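Local structure of probable dipeptidase (Pseudomonas aeruginosa, 3B40) at residues Leu23-Ile29 with Leu60-Ala66; Pro47-Asp51 with Phe360-Gly364; Pro110-Ala116 with Gly129-Met135. The protein is probably a metal-dependent dipeptidase of the membrane dipeptidase family (peptidase family M19), which would cleave dipeptides. The protein carries 11 engineered substitutions. All coordinates share one frame; numbering follows the deposited sequence.

Contact 1 of 3, residues Leu23-Ile29 with Leu60-Ala66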
loop_
_atom_site.group_PDB
_atom_site.type_symbol
_atom_site.label_atom_id
_atom_site.label_comp_id
_atom_site.label_asym_id
_atom_site.label_seq_id
_atom_site.Cartn_x
_atom_site.Cartn_y
_atom_site.Cartn_z
ATOM N N LEU A 23 -3.564 -0.188 -20.293
ATOM C CA LEU A 23 -2.717 -0.737 -19.244
ATOM C C LEU A 23 -3.388 -0.490 -17.916
ATOM O O LEU A 23 -4.019 0.562 -17.716
ATOM C CB LEU A 23 -1.365 -0.017 -19.170
ATOM C CG LEU A 23 -0.477 0.064 -20.392
ATOM C CD1 LEU A 23 0.867 0.717 -20.045
ATOM C CD2 LEU A 23 -0.283 -1.342 -20.964
ATOM N N SER A 24 -3.188 -1.434 -17.002
ATOM C CA SER A 24 -3.726 -1.328 -15.666
ATOM C C SER A 24 -2.578 -1.671 -14.694
ATOM O O SER A 24 -1.744 -2.517 -14.978
ATOM C CB SER A 24 -4.905 -2.269 -15.491
ATOM O OG SER A 24 -4.602 -3.531 -16.016
ATOM N N PHE A 25 -2.520 -0.966 -13.575
ATOM C CA PHE A 25 -1.393 -1.067 -12.668
ATOM C C PHE A 25 -1.925 -0.884 -11.270
ATOM O O PHE A 25 -2.697 0.029 -11.022
ATOM C CB PHE A 25 -0.329 -0.016 -12.981
ATOM C CG PHE A 25 0.792 0.035 -11.970
ATOM C CD1 PHE A 25 1.673 -1.037 -11.825
ATOM C CD2 PHE A 25 0.932 1.135 -11.126
ATOM C CE1 PHE A 25 2.717 -0.992 -10.880
ATOM C CE2 PHE A 25 1.990 1.189 -10.181
ATOM C CZ PHE A 25 2.866 0.128 -10.065
ATOM N N ASP A 26 -1.524 -1.786 -10.372
ATOM C CA ASP A 26 -1.950 -1.751 -8.968
ATOM C C ASP A 26 -0.694 -1.501 -8.127
ATOM O O ASP A 26 0.199 -2.343 -8.078
ATOM C CB ASP A 26 -2.612 -3.086 -8.624
ATOM C CG ASP A 26 -3.102 -3.169 -7.168
ATOM O OD1 ASP A 26 -2.618 -2.420 -6.286
ATOM O OD2 ASP A 26 -3.970 -4.019 -6.904
ATOM N N SER A 27 -0.628 -0.335 -7.483
ATOM C CA SER A 27 0.589 0.103 -6.820
ATOM C C SER A 27 0.830 -0.558 -5.484
ATOM O O SER A 27 1.777 -0.197 -4.789
ATOM C CB SER A 27 0.628 1.646 -6.679
ATOM O OG SER A 27 -0.554 2.110 -6.053
ATOM N N ARG A 28 -0.018 -1.514 -5.089
ATOM C CA ARG A 28 0.175 -2.158 -3.783
ATOM C C ARG A 28 -0.475 -3.547 -3.631
ATOM O O ARG A 28 -1.658 -3.674 -3.337
ATOM C CB ARG A 28 -0.235 -1.204 -2.644
ATOM C CG ARG A 28 -0.161 -1.811 -1.254
ATOM C CD ARG A 28 1.258 -1.805 -0.734
ATOM N NE ARG A 28 1.283 -2.281 0.655
ATOM C CZ ARG A 28 2.102 -3.231 1.108
ATOM N NH1 ARG A 28 2.989 -3.819 0.284
ATOM N NH2 ARG A 28 2.016 -3.582 2.386
ATOM N N ILE A 29 0.329 -4.570 -3.875
ATOM C CA ILE A 29 0.006 -5.955 -3.579
ATOM C C ILE A 29 1.157 -6.579 -2.791
ATOM O O ILE A 29 2.342 -6.379 -3.091
ATOM C CB ILE A 29 -0.296 -6.797 -4.866
ATOM C CG1 ILE A 29 -1.391 -6.118 -5.688
ATOM C CG2 ILE A 29 -0.661 -8.298 -4.502
ATOM C CD1 ILE A 29 -1.734 -6.807 -7.014
ATOM N N LEU A 60 -5.095 -7.399 -15.761
ATOM C CA LEU A 60 -4.151 -6.559 -15.006
ATOM C C LEU A 60 -2.802 -6.657 -15.667
ATOM O O LEU A 60 -2.282 -7.764 -15.794
ATOM C CB LEU A 60 -4.023 -7.081 -13.568
ATOM C CG LEU A 60 -3.163 -6.195 -12.644
ATOM C CD1 LEU A 60 -3.664 -4.755 -12.561
ATOM C CD2 LEU A 60 -3.031 -6.802 -11.243
ATOM N N SER A 61 -2.234 -5.527 -16.080
ATOM C CA SER A 61 -0.945 -5.532 -16.781
ATOM C C SER A 61 0.232 -5.738 -15.830
ATOM O O SER A 61 1.254 -6.323 -16.205
ATOM C CB SER A 61 -0.733 -4.233 -17.567
ATOM O OG SER A 61 -1.903 -3.926 -18.325
ATOM N N GLY A 62 0.112 -5.194 -14.625
ATOM C CA GLY A 62 1.228 -5.312 -13.691
ATOM C C GLY A 62 0.901 -4.731 -12.335
ATOM O O GLY A 62 -0.211 -4.255 -12.114
ATOM N N ALA A 63 1.857 -4.815 -11.410
ATOM C CA ALA A 63 1.633 -4.396 -10.017
ATOM C C ALA A 63 2.950 -4.127 -9.322
ATOM O O ALA A 63 3.978 -4.703 -9.698
ATOM C CB ALA A 63 0.886 -5.480 -9.250
ATOM N N ALA A 64 2.918 -3.272 -8.294
ATOM C CA ALA A 64 4.121 -3.030 -7.492
ATOM C C ALA A 64 4.093 -4.029 -6.340
ATOM O O ALA A 64 3.167 -4.032 -5.532
ATOM C CB ALA A 64 4.192 -1.578 -7.004
ATOM N N LEU A 65 5.092 -4.916 -6.324
ATOM C CA LEU A 65 5.252 -5.920 -5.275
ATOM C C LEU A 65 6.465 -5.577 -4.424
ATOM O O LEU A 65 7.596 -5.495 -4.922
ATOM C CB LEU A 65 5.434 -7.309 -5.890
ATOM C CG LEU A 65 4.377 -7.653 -6.966
ATOM C CD1 LEU A 65 4.706 -9.005 -7.579
ATOM C CD2 LEU A 65 2.968 -7.676 -6.409
ATOM N N ALA A 66 6.222 -5.440 -3.135
ATOM C CA ALA A 66 7.184 -4.832 -2.247
ATOM C C ALA A 66 8.101 -5.866 -1.603
ATOM O O ALA A 66 7.642 -6.900 -1.117
ATOM C CB ALA A 66 6.462 -4.036 -1.166
HETATM O O HOH W 1 4.078 -1.456 -3.549
#
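Ser24 and Ser61 trade hydrogen bonds at the start of this parallel strand pair. Ser24 N donates a hydrogen bond to Ser61 OG at 3.1 Å. Ser61 N in turn reaches Ser24 OG, also at 3.1 Å. Beyond the serines the ladder of strand bonds takes over. Asp26 is gripped through both its backbone polar atoms: its N donates to Gly62 O, and its O accepts from Ala64 N at 2.9 Å. The chain then turns a corner at Ser27. Asp26 OD1 bonds Arg28 N at 3.0 Å and closes an Asx turn there, while Asp26 OD2 bonds Ser358 OG. After the corner a weak bond, Ile29 N to Ala64 O, crosses between the segments.

Packing differs on the two faces. With CG anti to the backbone N (chi1 173°), the end of the Phe25 ring comes to the backbone at Ala63 and Ala64, and its CZ meets Ala64 CB at 3.7 Å. On the other face Ile29 CD1 rests on Ala63 CB, also at 3.7 Å. Leu65 CD2 lies alongside Ile29 CB. The serine side-chain bonds and the Asx turn thus supply polar partners where regular strand pairing is lacking, at a buried contact within the beta-alpha-beta unit 25-29, 52-58, 62-68.

Contact 2 of 3, residues Pro47-Asp51 with Phe360-Gly364; sequences PGQLD and FNDGG. Engineered in segment 47-51: Gly48 (natural residue Asn).
Gln49 lies across Phe360, the two side chains crossing at about a right angle. The amide plane is turned 57° from the ring plane. Gln49 NE2 and CD both come to 3.4 Å from Phe360 CD1, while Gln49 CB sits against Phe360 CB. The chain of Gln49 is extended beyond CG, which carries its amide out to the 360-364 loop. There OE1 accepts from Asn361 N at 2.7 Å in an almost straight bond, 177° at the hydrogen. NE2 donates to Gly364 O at 3.1 Å.

The side chains of Asn361 and Gln49 run antiparallel, one alongside the other. Asn361 OD1 accepts a hydrogen bond from Gln49 N at 3.0 Å, so each residue receives the backbone N-H of the other on its side-chain oxygen. The two amide planes are 45° apart. One water donates to Gln49 OE1 and accepts from Gly363 N. A second water joins Leu50 N to Asn361 ND2. The amide of Gln49 is thus held at both ends, which fixes its rotation. Gly48, an engineered residue, only brushes Asn361 OD1.

Both loops follow strands of the parallel sheet, 25-29 and 354-357, consistent with the family's TIM-barrel fold. The 47-51 loop leads into helix 52-58. Leu50, Phe360 and Asn361 all touch Ile29 of strand 25-29. Phe360 also meets Trp369 edge-to-face, and Asn361 ND2 bonds Thr30 O.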
loop_
_atom_site.group_PDB
_atom_site.type_symbol
_atom_site.label_atom_id
_atom_site.label_comp_id
_atom_site.label_asym_id
_atom_site.label_seq_id
_atom_site.Cartn_x
_atom_site.Cartn_y
_atom_site.Cartn_z
ATOM N N PRO A 47 -5.206 -19.553 -3.690
ATOM C CA PRO A 47 -5.907 -19.047 -2.509
ATOM C C PRO A 47 -5.669 -17.549 -2.223
ATOM O O PRO A 47 -6.321 -16.969 -1.333
ATOM C CB PRO A 47 -5.315 -19.896 -1.378
ATOM C CG PRO A 47 -3.899 -20.119 -1.802
ATOM C CD PRO A 47 -3.955 -20.254 -3.326
ATOM N N GLY A 48 -4.747 -16.932 -2.947
ATOM C CA GLY A 48 -4.406 -15.541 -2.689
ATOM C C GLY A 48 -5.179 -14.594 -3.581
ATOM O O GLY A 48 -6.045 -15.014 -4.354
ATOM N N GLN A 49 -4.858 -13.305 -3.494
ATOM C CA GLN A 49 -5.571 -12.316 -4.284
ATOM C C GLN A 49 -4.838 -11.992 -5.577
ATOM O O GLN A 49 -5.336 -11.242 -6.388
ATOM C CB GLN A 49 -5.863 -11.084 -3.432
ATOM C CG GLN A 49 -6.925 -11.378 -2.397
ATOM C CD GLN A 49 -7.126 -10.234 -1.401
ATOM O OE1 GLN A 49 -6.195 -9.815 -0.732
ATOM N NE2 GLN A 49 -8.353 -9.765 -1.283
ATOM N N LEU A 50 -3.656 -12.571 -5.760
ATOM C CA LEU A 50 -2.897 -12.417 -6.987
ATOM C C LEU A 50 -2.268 -13.751 -7.458
ATOM O O LEU A 50 -1.552 -14.429 -6.703
ATOM C CB LEU A 50 -1.790 -11.360 -6.827
ATOM C CG LEU A 50 -0.682 -11.298 -7.911
ATOM C CD1 LEU A 50 -1.148 -10.762 -9.325
ATOM C CD2 LEU A 50 0.585 -10.568 -7.444
ATOM N N ASP A 51 -2.472 -14.051 -8.731
ATOM C CA ASP A 51 -1.696 -15.097 -9.442
ATOM C C ASP A 51 -1.776 -14.820 -10.934
ATOM O O ASP A 51 -2.478 -13.906 -11.336
ATOM C CB ASP A 51 -2.191 -16.508 -9.097
ATOM C CG ASP A 51 -3.700 -16.636 -9.200
ATOM O OD1 ASP A 51 -4.240 -16.554 -10.344
ATOM O OD2 ASP A 51 -4.343 -16.858 -8.137
ATOM N N PHE A 360 -4.097 -5.684 -1.761
ATOM C CA PHE A 360 -4.348 -7.115 -1.830
ATOM C C PHE A 360 -3.281 -7.857 -1.018
ATOM O O PHE A 360 -2.132 -7.431 -0.955
ATOM C CB PHE A 360 -4.418 -7.628 -3.289
ATOM C CG PHE A 360 -5.763 -7.374 -4.003
ATOM C CD1 PHE A 360 -6.976 -7.374 -3.304
ATOM C CD2 PHE A 360 -5.787 -7.126 -5.375
ATOM C CE1 PHE A 360 -8.180 -7.132 -3.952
ATOM C CE2 PHE A 360 -6.983 -6.892 -6.037
ATOM C CZ PHE A 360 -8.187 -6.874 -5.323
ATOM N N ASN A 361 -3.671 -8.989 -0.431
ATOM C CA ASN A 361 -2.797 -9.833 0.422
ATOM C C ASN A 361 -2.314 -9.165 1.721
ATOM O O ASN A 361 -1.514 -9.746 2.435
ATOM C CB ASN A 361 -1.600 -10.460 -0.343
ATOM C CG ASN A 361 -2.021 -11.455 -1.426
ATOM O OD1 ASN A 361 -3.060 -12.151 -1.331
ATOM N ND2 ASN A 361 -1.215 -11.528 -2.470
ATOM N N ASP A 362 -2.795 -7.960 2.034
ATOM C CA ASP A 362 -2.602 -7.426 3.376
ATOM C C ASP A 362 -3.919 -6.827 3.872
ATOM O O ASP A 362 -3.912 -5.830 4.564
ATOM C CB ASP A 362 -1.413 -6.436 3.449
ATOM C CG ASP A 362 -0.915 -6.183 4.902
ATOM O OD1 ASP A 362 -1.089 -7.041 5.791
ATOM O OD2 ASP A 362 -0.338 -5.099 5.160
ATOM N N GLY A 363 -5.057 -7.434 3.485
ATOM C CA GLY A 363 -6.376 -7.019 3.996
ATOM C C GLY A 363 -7.265 -6.195 3.069
ATOM O O GLY A 363 -8.420 -5.924 3.403
ATOM N N GLY A 364 -6.732 -5.796 1.911
ATOM C CA GLY A 364 -7.458 -4.969 0.977
ATOM C C GLY A 364 -8.404 -5.758 0.081
ATOM O O GLY A 364 -8.413 -6.993 0.080
HETATM O O HOH W 2 -5.889 -9.818 1.884
HETATM O O HOH W 3 -1.579 -13.951 -3.934
#

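Contact 3 of 3, residues Pro110-Ala116 with Gly129-Met135; sequences PNQVGIA and GKFAIVM
Val113, Ile115, Ile133 and Met135 interlock along one face of two parallel strands. Val113 CG1 meets the edge of the Phe131 ring and also touches Ile133 CD1 at 3.6 Å. Ile133 in turn fills the hollow between Val113 and Ile115, where Ile115 CG1 lies 4.1 Å from Ile133 CB. Met135 bends at its last torsion (chi3 -65°), which swings CE back to Ile115 CD1 at 3.8 Å. The opposite face is flatter, with Gly114 beside Ala132.

Four backbone bonds set this fit, from Phe131 N to Gln112 O through to Ala116 N to Ile133 O at 2.8 Å. A water carries the pairing one step further, between Ala116 O and Met135 N. At the other end the aliphatic part of Lys130 runs back along Asn111 and Pro110, its CG near Asn111 O and its CE near Pro110 O. Its NZ forms a salt bridge with Glu128.

The strands belong to a beta-alpha-beta unit whose crossover is helix 119-127. That helix covers Ala132 and Val134 through Phe122 and Leu125. Helix 87-108 lies over Ile115, Ile133 and Met135, while Leu52 of helix 52-58 packs on Val113 and Phe131. Strand 131-138 continues the sheet to strand 62-68.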
loop_
_atom_site.group_PDB
_atom_site.type_symbol
_atom_site.label_atom_id
_atom_site.label_comp_id
_atom_site.label_asym_id
_atom_site.label_seq_id
_atom_site.Cartn_x
_atom_site.Cartn_y
_atom_site.Cartn_z
ATOM N N PRO A 110 9.404 -17.084 -17.828
ATOM C CA PRO A 110 9.911 -15.960 -18.642
ATOM C C PRO A 110 8.991 -15.441 -19.748
ATOM O O PRO A 110 9.089 -14.268 -20.115
ATOM C CB PRO A 110 11.207 -16.512 -19.252
ATOM C CG PRO A 110 10.997 -18.007 -19.243
ATOM C CD PRO A 110 10.280 -18.266 -17.958
ATOM N N ASN A 111 8.120 -16.290 -20.282
ATOM C CA ASN A 111 7.169 -15.845 -21.296
ATOM C C ASN A 111 5.947 -15.204 -20.653
ATOM O O ASN A 111 5.092 -14.679 -21.341
ATOM C CB ASN A 111 6.725 -17.013 -22.185
ATOM C CG ASN A 111 7.897 -17.752 -22.807
ATOM O OD1 ASN A 111 8.813 -17.135 -23.350
ATOM N ND2 ASN A 111 7.892 -19.081 -22.697
ATOM N N GLN A 112 5.851 -15.262 -19.330
ATOM C CA GLN A 112 4.616 -14.826 -18.658
ATOM C C GLN A 112 4.793 -13.618 -17.729
ATOM O O GLN A 112 3.814 -12.911 -17.439
ATOM C CB GLN A 112 3.994 -15.987 -17.876
ATOM C CG GLN A 112 3.391 -17.105 -18.718
ATOM C CD GLN A 112 2.421 -17.954 -17.921
ATOM O OE1 GLN A 112 1.265 -17.564 -17.683
ATOM N NE2 GLN A 112 2.881 -19.120 -17.491
ATOM N N VAL A 113 6.019 -13.414 -17.243
ATOM C CA VAL A 113 6.333 -12.392 -16.228
ATOM C C VAL A 113 7.663 -11.714 -16.500
ATOM O O VAL A 113 8.619 -12.372 -16.889
ATOM C CB VAL A 113 6.496 -13.017 -14.812
ATOM C CG1 VAL A 113 6.346 -11.952 -13.748
ATOM C CG2 VAL A 113 5.503 -14.154 -14.580
ATOM N N GLY A 114 7.729 -10.400 -16.271
ATOM C CA GLY A 114 9.016 -9.707 -16.162
ATOM C C GLY A 114 9.037 -8.648 -15.051
ATOM O O GLY A 114 8.000 -8.252 -14.538
ATOM N N ILE A 115 10.223 -8.140 -14.734
ATOM C CA ILE A 115 10.337 -6.992 -13.833
ATOM C C ILE A 115 10.632 -5.742 -14.663
ATOM O O ILE A 115 11.529 -5.751 -15.503
ATOM C CB ILE A 115 11.408 -7.221 -12.732
ATOM C CG1 ILE A 115 11.026 -8.432 -11.877
ATOM C CG2 ILE A 115 11.529 -5.988 -11.807
ATOM C CD1 ILE A 115 12.167 -8.935 -10.933
ATOM N N ALA A 116 9.841 -4.694 -14.451
ATOM C CA ALA A 116 10.034 -3.389 -15.088
ATOM C C ALA A 116 10.975 -2.486 -14.281
ATOM O O ALA A 116 10.734 -2.222 -13.095
ATOM C CB ALA A 116 8.692 -2.715 -15.244
ATOM N N GLY A 129 2.847 -9.127 -23.581
ATOM C CA GLY A 129 1.907 -9.975 -22.852
ATOM C C GLY A 129 2.470 -10.604 -21.583
ATOM O O GLY A 129 2.004 -11.666 -21.131
ATOM N N LYS A 130 3.483 -9.969 -21.010
ATOM C CA LYS A 130 4.056 -10.449 -19.756
ATOM C C LYS A 130 3.561 -9.561 -18.607
ATOM O O LYS A 130 3.561 -8.344 -18.731
ATOM C CB LYS A 130 5.591 -10.393 -19.797
ATOM C CG LYS A 130 6.279 -11.248 -20.862
ATOM C CD LYS A 130 7.761 -10.928 -20.866
ATOM C CE LYS A 130 8.577 -11.889 -21.707
ATOM N NZ LYS A 130 8.424 -11.589 -23.121
ATOM N N PHE A 131 3.137 -10.171 -17.508
ATOM C CA PHE A 131 2.781 -9.426 -16.307
ATOM C C PHE A 131 4.013 -8.649 -15.848
ATOM O O PHE A 131 5.094 -9.215 -15.672
ATOM C CB PHE A 131 2.336 -10.380 -15.206
ATOM C CG PHE A 131 1.862 -9.695 -13.947
ATOM C CD1 PHE A 131 0.581 -9.146 -13.873
ATOM C CD2 PHE A 131 2.685 -9.632 -12.817
ATOM C CE1 PHE A 131 0.126 -8.546 -12.689
ATOM C CE2 PHE A 131 2.236 -9.021 -11.630
ATOM C CZ PHE A 131 0.965 -8.471 -11.583
ATOM N N ALA A 132 3.831 -7.350 -15.648
ATOM C CA ALA A 132 4.947 -6.462 -15.304
ATOM C C ALA A 132 5.016 -6.172 -13.804
ATOM O O ALA A 132 4.174 -5.459 -13.225
ATOM C CB ALA A 132 4.875 -5.182 -16.101
ATOM N N ILE A 133 6.010 -6.765 -13.168
ATOM C CA ILE A 133 6.280 -6.494 -11.755
ATOM C C ILE A 133 7.077 -5.215 -11.622
ATOM O O ILE A 133 8.102 -5.041 -12.296
ATOM C CB ILE A 133 7.079 -7.642 -11.119
ATOM C CG1 ILE A 133 6.208 -8.897 -11.004
ATOM C CG2 ILE A 133 7.668 -7.225 -9.737
ATOM C CD1 ILE A 133 7.004 -10.154 -10.646
ATOM N N VAL A 134 6.609 -4.315 -10.759
ATOM C CA VAL A 134 7.410 -3.185 -10.340
ATOM C C VAL A 134 7.891 -3.537 -8.927
ATOM O O VAL A 134 7.077 -3.799 -8.037
ATOM C CB VAL A 134 6.608 -1.859 -10.359
ATOM C CG1 VAL A 134 7.411 -0.737 -9.672
ATOM C CG2 VAL A 134 6.247 -1.485 -11.803
ATOM N N MET A 135 9.209 -3.645 -8.763
ATOM C CA MET A 135 9.779 -4.106 -7.509
ATOM C C MET A 135 9.802 -2.893 -6.618
ATOM O O MET A 135 10.473 -1.914 -6.926
ATOM C CB MET A 135 11.217 -4.586 -7.673
ATOM C CG MET A 135 11.824 -5.149 -6.366
ATOM S SD MET A 135 13.492 -5.932 -6.534
ATOM C CE MET A 135 13.041 -7.331 -7.580
HETATM O O HOH W 4 11.281 -2.565 -10.487
#

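Contacts 1 and 3 both pair parallel strands of one sheet, and strands 62-68 and 131-138 are neighbours in it. Ser61 O probably bonds Ala132 N, and Leu65 N probably bonds Val134 O. Contact 1 is almost wholly buried. Contact 3 has a buried strand part but an exposed beginning at residues 110-112, and lies farther from the chain centre. Contact 2 is a smaller, partly buried meeting of loops. Side-chain amides and waters hold it, whereas the strand contacts rest mainly on backbone bonds and apolar packing, with serine side chains adding bonds in contact 1. Leu50 joins all three: it packs on Ile29 and Leu65 of contact 1 and on Phe131 of contact 3.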